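Local coordinates for protein putative HTH-type transcriptional regulator PF0864 (PDB 2IA0) that probably binds specific DNA sequences as a transcriptional regulator of the AsnC family, at residues K135-E139 / N140-I144. Sequence-based numbering, arbitrary orientation.
Sequences KFIEE and NITSI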
loop_
_atom_site.group_PDB
_atom_site.type_symbol
_atom_site.label_atom_id
_atom_site.label_comp_id
_atom_site.label_asym_id
_atom_site.label_seq_id
_atom_site.Cartn_x
_atom_site.Cartn_y
_atom_site.Cartn_z
ATOM N N LYS A 135 -15.500 -8.529 -15.845
ATOM C CA LYS A 135 -15.983 -9.815 -15.361
ATOM C C LYS A 135 -15.998 -9.897 -13.826
ATOM O O LYS A 135 -16.904 -10.510 -13.255
ATOM C CB LYS A 135 -15.113 -10.928 -15.963
ATOM C CG LYS A 135 -15.805 -12.255 -16.145
ATOM C CD LYS A 135 -14.795 -13.408 -16.162
ATOM C CE LYS A 135 -15.466 -14.681 -15.640
ATOM N NZ LYS A 135 -14.541 -15.848 -15.683
ATOM N N PHE A 136 -15.002 -9.296 -13.160
ATOM C CA PHE A 136 -14.984 -9.237 -11.691
ATOM C C PHE A 136 -16.115 -8.361 -11.137
ATOM O O PHE A 136 -16.779 -8.753 -10.189
ATOM C CB PHE A 136 -13.635 -8.749 -11.137
ATOM C CG PHE A 136 -13.622 -8.562 -9.633
ATOM C CD1 PHE A 136 -13.167 -9.584 -8.792
ATOM C CD2 PHE A 136 -14.073 -7.379 -9.056
ATOM C CE1 PHE A 136 -13.148 -9.426 -7.391
ATOM C CE2 PHE A 136 -14.076 -7.215 -7.664
ATOM C CZ PHE A 136 -13.599 -8.246 -6.825
ATOM N N ILE A 137 -16.284 -7.165 -11.694
ATOM C CA ILE A 137 -17.382 -6.272 -11.312
ATOM C C ILE A 137 -18.780 -6.855 -11.601
ATOM O O ILE A 137 -19.667 -6.763 -10.739
ATOM C CB ILE A 137 -17.162 -4.836 -11.872
ATOM C CG1 ILE A 137 -15.954 -4.197 -11.148
ATOM C CG2 ILE A 137 -18.429 -3.959 -11.729
ATOM C CD1 ILE A 137 -15.171 -3.253 -11.992
ATOM N N GLU A 138 -18.972 -7.483 -12.766
ATOM C CA GLU A 138 -20.251 -8.180 -13.060
ATOM C C GLU A 138 -20.629 -9.123 -11.914
ATOM O O GLU A 138 -21.783 -9.134 -11.451
ATOM C CB GLU A 138 -20.241 -9.003 -14.382
ATOM C CG GLU A 138 -19.591 -8.369 -15.630
ATOM C CD GLU A 138 -20.112 -8.968 -16.978
ATOM O OE1 GLU A 138 -21.226 -8.593 -17.429
ATOM O OE2 GLU A 138 -19.396 -9.786 -17.609
ATOM N N GLU A 139 -19.633 -9.887 -11.456
ATOM C CA GLU A 139 -19.834 -11.040 -10.578
ATOM C C GLU A 139 -19.869 -10.749 -9.094
ATOM O O GLU A 139 -20.639 -11.372 -8.356
ATOM C CB GLU A 139 -18.773 -12.105 -10.866
ATOM C CG GLU A 139 -19.219 -13.081 -11.929
ATOM C CD GLU A 139 -18.091 -13.609 -12.787
ATOM O OE1 GLU A 139 -17.029 -13.967 -12.227
ATOM O OE2 GLU A 139 -18.286 -13.687 -14.033
ATOM N N ASN A 140 -19.068 -9.783 -8.664
ATOM C CA ASN A 140 -18.841 -9.536 -7.239
ATOM C C ASN A 140 -19.245 -8.143 -6.746
ATOM O O ASN A 140 -19.225 -7.890 -5.549
ATOM C CB ASN A 140 -17.369 -9.789 -6.892
ATOM C CG ASN A 140 -16.929 -11.211 -7.188
ATOM O OD1 ASN A 140 -17.403 -12.162 -6.567
ATOM N ND2 ASN A 140 -15.995 -11.363 -8.127
ATOM N N ILE A 141 -19.602 -7.241 -7.659
ATOM C CA ILE A 141 -19.948 -5.861 -7.278
ATOM C C ILE A 141 -21.383 -5.445 -7.652
ATOM O O ILE A 141 -22.126 -4.952 -6.810
ATOM C CB ILE A 141 -18.876 -4.834 -7.789
ATOM C CG1 ILE A 141 -17.467 -5.138 -7.200
ATOM C CG2 ILE A 141 -19.322 -3.373 -7.572
ATOM C CD1 ILE A 141 -17.325 -5.103 -5.662
ATOM N N THR A 142 -21.779 -5.639 -8.904
ATOM C CA THR A 142 -23.117 -5.206 -9.344
ATOM C C THR A 142 -24.202 -6.183 -8.893
ATOM O O THR A 142 -25.406 -5.877 -8.966
ATOM C CB THR A 142 -23.198 -4.973 -10.866
ATOM O OG1 THR A 142 -22.805 -6.164 -11.557
ATOM C CG2 THR A 142 -22.308 -3.801 -11.289
ATOM N N SER A 143 -23.749 -7.343 -8.414
ATOM C CA SER A 143 -24.566 -8.327 -7.716
ATOM C C SER A 143 -24.845 -7.994 -6.231
ATOM O O SER A 143 -25.707 -8.621 -5.613
ATOM C CB SER A 143 -23.854 -9.672 -7.775
ATOM O OG SER A 143 -22.605 -9.592 -7.109
ATOM N N ILE A 144 -24.104 -7.050 -5.646
ATOM C CA ILE A 144 -24.365 -6.640 -4.263
ATOM C C ILE A 144 -25.661 -5.810 -4.176
ATOM O O ILE A 144 -25.738 -4.726 -4.777
ATOM C CB ILE A 144 -23.176 -5.845 -3.641
ATOM C CG1 ILE A 144 -21.899 -6.683 -3.596
ATOM C CG2 ILE A 144 -23.521 -5.319 -2.236
ATOM C CD1 ILE A 144 -20.631 -5.813 -3.574
#
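Asn140 lies across the ring of Phe136, one helical turn back, and its side chain illustrates how a polar residue at a helix end can pack on an aromatic ring. Its CB stands over one face of the ring, 4.2 Å from the centroid and displaced toward the rim, a CH-pi contact. CG, set beside the backbone N by a chi1 of -60°, carries the amide along the same face toward the CD1-CE1 side. The two side chains cross at about a right angle, with the amide plane turned 49° from that of the ring. Of the two amide atoms, ND2 lies over the ring face, 3.4 Å from Phe136 CD1, and also makes a weak hydrogen bond to Phe136 O; OD1 lies nearer the carbonyl group of Glu139. The main bond to Phe136 O comes from the backbone, Asn140 N, at 2.9 Å.

One residue on, the carbonyl of Ile137 is shared: Ile141 N reaches it at 3.1 Å, and Thr142 N makes a straighter bond at 3.0 Å with an N-H...O angle of 170°. Ser143 OG bonds Glu139 O at 2.9 Å from above the carbonyl plane, while a type I turn runs from Ile141 to Ile144. Ile137 CG2 meets Ile141 CB and Thr142 CG2, and Phe136 CE2 touches Ile141 CG1. Ile137 and Ile141 also pack on strand 147-154, and Phe136 on strand 120-127, joining this helix to the sheet of the alpha+beta barrel domain. The chemistry thus divides the work: backbone amides serve the carbonyls of Phe136 and Ile137, a serine hydroxyl that of Glu139, while apolar side chains bind the helix end to the sheet.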